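Local coordinates for protein amidase, hydantoinase/carbamoylase family (Burkholderia ambifaria, PDB 5TP4) that probably hydrolyses N-carbamoyl-L-amino acids, as a zinc-dependent amidase of the peptidase M20 family, at residues B[101-106]-B[199-204]; B[132-137]-B[365-370]; B[210-215]-B[378-383]. One frame throughout, in Å; residues are numbered along the deposited sequence. Where two conformers were deposited one is given.

Contact 1: residues B[101-106]-B[199-204]. With EDO (1,2-ethanediol), chain V.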
# COMPACT_ATOMS: atom_id res chain seq x y z
N ARG B 101 1.26 28.86 -10.82
CA ARG B 101 1.50 30.26 -11.11
C ARG B 101 0.65 31.20 -10.26
O ARG B 101 0.80 32.42 -10.39
CB ARG B 101 1.25 30.52 -12.60
CG ARG B 101 2.25 29.78 -13.49
CD ARG B 101 2.07 30.10 -14.98
NE ARG B 101 0.66 30.06 -15.36
CZ ARG B 101 -0.00 28.94 -15.65
NH1 ARG B 101 0.61 27.77 -15.61
NH2 ARG B 101 -1.28 29.00 -15.99
N PHE B 102 -0.25 30.67 -9.41
CA PHE B 102 -1.09 31.53 -8.58
C PHE B 102 -0.95 31.29 -7.08
O PHE B 102 -1.19 32.21 -6.32
CB PHE B 102 -2.56 31.36 -8.97
CG PHE B 102 -2.84 31.74 -10.39
CD1 PHE B 102 -2.63 30.83 -11.41
CD2 PHE B 102 -3.23 33.03 -10.70
CE1 PHE B 102 -2.85 31.19 -12.72
CE2 PHE B 102 -3.46 33.39 -12.00
CZ PHE B 102 -3.26 32.48 -13.01
N ASP B 103 -0.57 30.08 -6.66
CA ASP B 103 -0.42 29.78 -5.23
C ASP B 103 0.56 30.74 -4.59
O ASP B 103 1.73 30.80 -4.99
CB ASP B 103 0.12 28.36 -5.05
CG ASP B 103 -0.92 27.29 -5.17
OD1 ASP B 103 -2.09 27.54 -4.82
OD2 ASP B 103 -0.55 26.17 -5.59
N GLY B 104 0.11 31.44 -3.55
CA GLY B 104 0.97 32.37 -2.81
C GLY B 104 1.21 33.69 -3.51
O GLY B 104 0.99 34.76 -2.93
N VAL B 105 1.65 33.64 -4.76
CA VAL B 105 2.02 34.86 -5.46
C VAL B 105 0.80 35.74 -5.69
O VAL B 105 0.92 36.97 -5.67
CB VAL B 105 2.72 34.50 -6.78
CG1 VAL B 105 1.82 33.62 -7.64
CG2 VAL B 105 3.16 35.78 -7.53
N TYR B 106 -0.38 35.14 -5.93
CA TYR B 106 -1.57 35.95 -6.16
C TYR B 106 -1.80 36.94 -5.02
O TYR B 106 -2.04 38.13 -5.26
CB TYR B 106 -2.81 35.06 -6.34
CG TYR B 106 -4.11 35.85 -6.26
CD1 TYR B 106 -4.32 36.97 -7.04
CD2 TYR B 106 -5.11 35.46 -5.38
CE1 TYR B 106 -5.51 37.71 -6.94
CE2 TYR B 106 -6.28 36.16 -5.30
CZ TYR B 106 -6.48 37.29 -6.07
OH TYR B 106 -7.67 37.96 -5.95
N ILE B 199 -5.98 31.63 -3.98
CA ILE B 199 -6.86 30.71 -4.70
C ILE B 199 -7.37 29.65 -3.71
O ILE B 199 -6.71 29.31 -2.73
CB ILE B 199 -6.15 30.06 -5.91
CG1 ILE B 199 -4.87 29.29 -5.50
CG2 ILE B 199 -5.86 31.10 -6.98
CD1 ILE B 199 -4.39 28.33 -6.58
N GLU B 200 -8.57 29.15 -3.97
CA GLU B 200 -9.21 28.20 -3.05
C GLU B 200 -8.37 26.95 -2.80
O GLU B 200 -8.40 26.39 -1.69
CB GLU B 200 -10.57 27.78 -3.60
CG GLU B 200 -11.25 26.76 -2.68
CD GLU B 200 -12.49 26.19 -3.29
OE1 GLU B 200 -12.91 25.08 -2.88
OE2 GLU B 200 -13.04 26.84 -4.20
N GLN B 201 -7.68 26.45 -3.82
CA GLN B 201 -7.04 25.12 -3.82
C GLN B 201 -8.04 23.99 -3.60
O GLN B 201 -7.68 22.90 -3.14
CB GLN B 201 -5.91 25.02 -2.79
CG GLN B 201 -4.91 26.19 -2.88
CD GLN B 201 -3.82 26.05 -1.83
OE1 GLN B 201 -4.10 26.09 -0.64
NE2 GLN B 201 -2.58 25.88 -2.28
N GLY B 202 -9.29 24.22 -3.96
CA GLY B 202 -10.34 23.23 -3.86
C GLY B 202 -11.37 23.54 -4.94
O GLY B 202 -11.25 24.52 -5.67
N PRO B 203 -12.39 22.70 -5.06
CA PRO B 203 -13.33 22.78 -6.20
C PRO B 203 -14.62 23.54 -5.94
O PRO B 203 -15.41 23.68 -6.88
CB PRO B 203 -13.63 21.30 -6.44
CG PRO B 203 -13.67 20.74 -5.00
CD PRO B 203 -12.66 21.53 -4.19
N VAL B 204 -14.85 24.03 -4.71
CA VAL B 204 -16.19 24.48 -4.33
C VAL B 204 -16.60 25.74 -5.09
O VAL B 204 -17.69 25.82 -5.66
CB VAL B 204 -16.28 24.72 -2.82
CG1 VAL B 204 -17.63 25.34 -2.49
CG2 VAL B 204 -16.05 23.43 -2.07
C1 EDO V . -0.35 33.90 -14.52
O1 EDO V . -0.31 32.92 -15.57
C2 EDO V . -1.41 34.96 -14.84
O2 EDO V . -0.90 35.87 -15.83
O HOH W 1 -3.06 32.11 -4.16
O HOH W 2 -2.90 24.70 -5.37
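Asp-103 meets Ile-199 and Gln-201 in a buried loop-to-loop contact beside the zinc site. One loop leads into helix 105-121, with Gly-104 as its N-cap. The other leaves the end of strand 193-199. Asp-103 is predicted to bind both zinc ions. Its OD1 is 3.1 Å from Gln-201 NE2. This is a weak hydrogen bond, bent to 132° at the hydrogen, and the carboxylate and amide planes stand 75° apart. Water 2 adds a second link. It lies 2.8 Å from Asp-103 OD2, to which it probably donates, and weakly accepts from Gln-201 NE2. The Gln-201 chain is extended beyond CG, which carries its amide across to the carboxylate. The same Asp-103 OD1 also lies close to a methyl, Ile-199 CD1, at 3.0 Å. The two side chains cross there at about a right angle.

The other branch of Ile-199 packs on the aromatic residue before the aspartate, with CG2 3.9 Å from Phe-102 CB. Water 1 joins the backbones: it donates a hydrogen bond to Phe-102 O and accepts one from Ile-199 N at 3.0 Å. By the outer end of the Phe-102 ring, near CZ, an ethanediol, probably from the crystallisation liquor, accepts a bond from Arg-101 NE to its O1 (3.0 Å, 163°).

Glu-394 accepts hydrogen bonds from the backbone N of both Phe-102 and Asp-103. Gln-201 O is hydrogen-bonded to Thr-237 of the second subunit. Tyr-106 and Ile-199 both pack on Ile-382 of strand 377-382, and Val-105 touches helix 17-28.

Contact 2: residues B[132-137]-B[365-370]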
# COMPACT_ATOMS: atom_id res chain seq x y z
N VAL B 132 3.36 41.89 2.69
CA VAL B 132 4.39 40.98 3.16
C VAL B 132 4.40 39.69 2.33
O VAL B 132 3.35 39.16 1.93
CB VAL B 132 4.23 40.68 4.68
CG1 VAL B 132 2.85 40.10 5.00
CG2 VAL B 132 5.34 39.77 5.18
N SER B 133 5.61 39.23 2.01
CA SER B 133 5.82 37.88 1.52
C SER B 133 6.61 37.15 2.61
O SER B 133 7.75 37.51 2.90
CB SER B 133 6.58 37.91 0.18
OG SER B 133 6.98 36.60 -0.20
N TRP B 134 5.99 36.12 3.21
CA TRP B 134 6.61 35.43 4.34
C TRP B 134 7.62 34.40 3.86
O TRP B 134 7.38 33.70 2.87
CB TRP B 134 5.55 34.72 5.18
CG TRP B 134 4.42 35.60 5.67
CD1 TRP B 134 3.14 35.70 5.14
CD2 TRP B 134 4.47 36.47 6.79
NE1 TRP B 134 2.41 36.60 5.90
CE2 TRP B 134 3.20 37.10 6.90
CE3 TRP B 134 5.48 36.82 7.70
CZ2 TRP B 134 2.91 38.02 7.91
CZ3 TRP B 134 5.19 37.74 8.70
CH2 TRP B 134 3.92 38.34 8.79
N THR B 135 8.73 34.29 4.58
CA THR B 135 9.76 33.31 4.24
C THR B 135 9.26 31.88 4.38
O THR B 135 8.60 31.53 5.36
CB THR B 135 10.98 33.50 5.15
OG1 THR B 135 11.54 34.79 4.91
CG2 THR B 135 12.02 32.41 4.92
N ASN B 136 9.61 31.04 3.39
CA ASN B 136 9.44 29.58 3.48
C ASN B 136 8.04 29.18 3.96
O ASN B 136 7.87 28.37 4.87
CB ASN B 136 10.50 28.97 4.41
CG ASN B 136 10.64 27.45 4.24
OD1 ASN B 136 11.26 26.99 3.29
ND2 ASN B 136 10.11 26.68 5.18
N GLU B 137 7.02 29.74 3.30
CA GLU B 137 5.67 29.29 3.61
C GLU B 137 5.47 27.82 3.25
O GLU B 137 4.73 27.10 3.94
CB GLU B 137 4.64 30.17 2.88
CG GLU B 137 3.16 29.78 3.14
CD GLU B 137 2.67 28.60 2.31
OE1 GLU B 137 3.37 28.19 1.37
OE2 GLU B 137 1.58 28.06 2.61
N GLY B 365 -3.26 24.82 4.78
CA GLY B 365 -2.56 25.81 5.57
C GLY B 365 -2.19 27.04 4.76
O GLY B 365 -1.99 26.98 3.55
N HIS B 366 -2.13 28.17 5.45
CA HIS B 366 -1.70 29.44 4.89
C HIS B 366 -1.03 30.21 6.00
O HIS B 366 -1.27 29.94 7.18
CB HIS B 366 -2.85 30.29 4.36
CG HIS B 366 -3.64 29.59 3.31
ND1 HIS B 366 -3.13 29.33 2.05
CD2 HIS B 366 -4.87 29.02 3.35
CE1 HIS B 366 -4.03 28.65 1.35
NE2 HIS B 366 -5.09 28.45 2.11
N ASP B 367 -0.22 31.19 5.62
CA ASP B 367 0.31 32.09 6.64
C ASP B 367 -0.79 32.73 7.47
O ASP B 367 -0.59 32.98 8.66
CB ASP B 367 1.16 33.16 5.96
CG ASP B 367 2.43 32.58 5.35
OD1 ASP B 367 3.27 32.01 6.09
OD2 ASP B 367 2.60 32.70 4.09
N ALA B 368 -1.96 33.00 6.85
CA ALA B 368 -3.09 33.54 7.61
C ALA B 368 -3.45 32.69 8.82
O ALA B 368 -3.92 33.24 9.83
CB ALA B 368 -4.32 33.67 6.71
N ILE B 369 -3.27 31.37 8.75
CA ILE B 369 -3.59 30.50 9.89
C ILE B 369 -2.77 30.90 11.12
O ILE B 369 -3.28 30.99 12.25
CB ILE B 369 -3.34 29.03 9.52
CG1 ILE B 369 -4.30 28.60 8.42
CG2 ILE B 369 -3.49 28.15 10.79
CD1 ILE B 369 -5.76 28.68 8.81
N LEU B 370 -1.46 31.10 10.91
CA LEU B 370 -0.58 31.51 12.00
C LEU B 370 -0.92 32.91 12.47
O LEU B 370 -0.94 33.17 13.68
CB LEU B 370 0.88 31.46 11.55
CG LEU B 370 1.62 30.11 11.49
CD1 LEU B 370 1.94 29.59 12.87
CD2 LEU B 370 0.86 29.04 10.64
O HOH W 3 5.89 31.63 6.28
O HOH W 4 -0.53 29.88 1.46
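Asp-367 packs against Trp-134 and Glu-137 without a direct hydrogen bond between the segments. The tight part is the Asp-367 carboxylate. Its CG lies 3.2 Å from Trp-134 CD1, with the ring and carboxylate planes 46° apart. Its OD2 is 3.1 Å from Glu-137 CG, so a methylene, not the acid group, faces it. The Glu-137 chain turns at chi2 (-81°), and its carboxylate swings on toward the zinc site.

Val-132 CG2 sits over the indole face turned away from Asp-367, and Trp-134 NE1 is hydrogen-bonded to Tyr-194 OH.

The looser part is bridged by water. Water 3 donates to Thr-135 O and, at 2.7 Å, to Asp-367 OD1. Ser-149 OG is a further partner of Asp-367 OD1. Water 4 donates to Glu-137 OE2 at 3.0 Å and lies at the edge of the His-366 ring, 2.7 Å from ND1.

Glu-137 binds zinc in a known structure of this protein; here its side chain is about 4 Å from a zinc ion, nearest atoms, and does not bind it. Glu-137 OE2 and Asp-367 OD2 stay 5.0 Å apart and the polar links run through water, so the two acids pack together without their charged oxygens meeting.

Contact 3: residues B[210-215]-B[378-383]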
# COMPACT_ATOMS: atom_id res chain seq x y z
N THR B 210 -19.13 30.55 -7.77
CA THR B 210 -18.99 31.57 -6.75
C THR B 210 -17.67 32.30 -6.97
O THR B 210 -16.62 31.66 -7.03
CB THR B 210 -18.98 30.96 -5.35
OG1 THR B 210 -20.10 30.08 -5.21
CG2 THR B 210 -19.06 32.04 -4.33
N THR B 211 -17.74 33.62 -7.08
CA THR B 211 -16.54 34.42 -7.30
C THR B 211 -15.71 34.60 -6.04
O THR B 211 -14.48 34.53 -6.09
CB THR B 211 -16.92 35.77 -7.88
OG1 THR B 211 -17.59 35.56 -9.13
CG2 THR B 211 -15.67 36.63 -8.13
N ILE B 212 -16.36 34.83 -4.90
CA ILE B 212 -15.69 35.23 -3.66
C ILE B 212 -15.94 34.18 -2.58
O ILE B 212 -17.08 33.97 -2.16
CB ILE B 212 -16.15 36.60 -3.16
CG1 ILE B 212 -15.96 37.67 -4.26
CG2 ILE B 212 -15.38 36.98 -1.83
CD1 ILE B 212 -14.45 37.88 -4.66
N GLY B 213 -14.86 33.55 -2.10
CA GLY B 213 -14.98 32.73 -0.91
C GLY B 213 -14.70 33.59 0.31
O GLY B 213 -13.60 34.15 0.45
N ILE B 214 -15.70 33.75 1.17
CA ILE B 214 -15.56 34.48 2.44
C ILE B 214 -15.00 33.48 3.44
O ILE B 214 -15.73 32.65 3.98
CB ILE B 214 -16.91 35.05 2.90
CG1 ILE B 214 -17.47 36.03 1.88
CG2 ILE B 214 -16.74 35.78 4.26
CD1 ILE B 214 -18.99 36.18 1.97
N VAL B 215 -13.69 33.52 3.69
CA VAL B 215 -13.06 32.40 4.40
C VAL B 215 -13.30 32.56 5.89
O VAL B 215 -13.04 33.62 6.47
CB VAL B 215 -11.55 32.31 4.08
CG1 VAL B 215 -11.02 31.05 4.65
CG2 VAL B 215 -11.31 32.32 2.57
N ALA B 378 -8.44 37.91 8.16
CA ALA B 378 -9.47 37.40 7.26
C ALA B 378 -8.80 37.00 5.97
O ALA B 378 -7.66 37.42 5.68
CB ALA B 378 -10.59 38.43 6.96
N MET B 379 -9.50 36.18 5.19
CA MET B 379 -8.98 35.81 3.87
C MET B 379 -10.03 35.98 2.79
O MET B 379 -11.25 35.89 3.04
CB MET B 379 -8.49 34.35 3.82
CG MET B 379 -7.18 34.07 4.60
SD MET B 379 -6.65 32.34 4.33
CE MET B 379 -6.07 32.44 2.65
N VAL B 380 -9.55 36.22 1.57
CA VAL B 380 -10.38 36.25 0.37
C VAL B 380 -9.97 35.07 -0.48
O VAL B 380 -8.83 35.04 -0.97
CB VAL B 380 -10.23 37.54 -0.44
CG1 VAL B 380 -11.28 37.57 -1.58
CG2 VAL B 380 -10.36 38.81 0.44
N PHE B 381 -10.88 34.11 -0.71
CA PHE B 381 -10.63 33.06 -1.70
C PHE B 381 -11.23 33.43 -3.05
O PHE B 381 -12.31 34.03 -3.12
CB PHE B 381 -11.27 31.72 -1.31
CG PHE B 381 -10.44 30.83 -0.41
CD1 PHE B 381 -9.15 31.14 -0.06
CD2 PHE B 381 -11.01 29.67 0.07
CE1 PHE B 381 -8.42 30.28 0.78
CE2 PHE B 381 -10.31 28.81 0.91
CZ PHE B 381 -9.01 29.11 1.25
N ILE B 382 -10.55 33.02 -4.12
CA ILE B 382 -11.09 33.04 -5.48
C ILE B 382 -11.11 31.61 -6.02
O ILE B 382 -10.35 30.74 -5.56
CB ILE B 382 -10.30 33.99 -6.41
CG1 ILE B 382 -8.83 33.57 -6.58
CG2 ILE B 382 -10.42 35.43 -5.91
CD1 ILE B 382 -8.14 34.23 -7.77
N PRO B 383 -11.97 31.32 -7.00
CA PRO B 383 -12.00 29.97 -7.55
C PRO B 383 -10.74 29.66 -8.35
O PRO B 383 -10.03 30.54 -8.82
CB PRO B 383 -13.24 29.97 -8.46
CG PRO B 383 -13.57 31.35 -8.68
CD PRO B 383 -12.97 32.20 -7.62
O HOH W 5 -12.46 36.06 5.45
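Val-215 and Phe-381 fit as knob and flat surface on one side of an antiparallel strand pair. Val-215 CG2 stands over a face of the Phe-381 ring, 3.6 Å from the centroid and 16° off its normal, a CH-pi contact. With CG1 anti to the backbone N (chi1 -171°), it is CG2 that is turned to the ring. It also touches Met-379 CB at 3.7 Å and fills the notch between Met-379 and Phe-381, two residues apart on the same face of the strand.

Gly-213 is the hollow: without a side chain there, Phe-381 CB comes within 3.9 Å of Gly-213 CA. Two nearly straight bonds close this pair: Gly-213 N to Phe-381 O at 2.8 Å, and Phe-381 N to Gly-213 O at 3.0 Å. Here strands 212-229 and 377-382 run antiparallel within the mixed sheet of the M20 catalytic domain; the directions of 212-215 and 378-382 differ by 150°.

The opposite face carries Ile-214 and Val-380, a non-hydrogen-bonded pair. Ile-212 CG2 reaches Val-380 CG1 there at 4.1 Å. The Pro-383 ring packs against two carbonyls, with CD 3.2 Å from Thr-211 O, which is buried with no polar partner in the model.

How the contacts relate
All three contacts are buried, but their chemistry differs. Contact 3 is backbone pairing and apolar packing within the sheet. Contacts 1 and 2 join loops and helix starts near the zinc ions; both use acids and bridging waters, though only contact 1 of these two has a direct, weak hydrogen bond across it. Contact 1 abuts strand 377-382 of contact 3: Glu-200 N is 2.9 Å from Ile-382 O, a probable hydrogen bond. Contacts 1 and 2 touch beside the metal site, where Gln-201 OE1 packs 3.2 Å from His-366 CE1. Contacts 2 and 3 have centres about 17 Å apart, yet Ala-368 and His-366 both pack on Met-379. Only contact 1 reaches the second subunit.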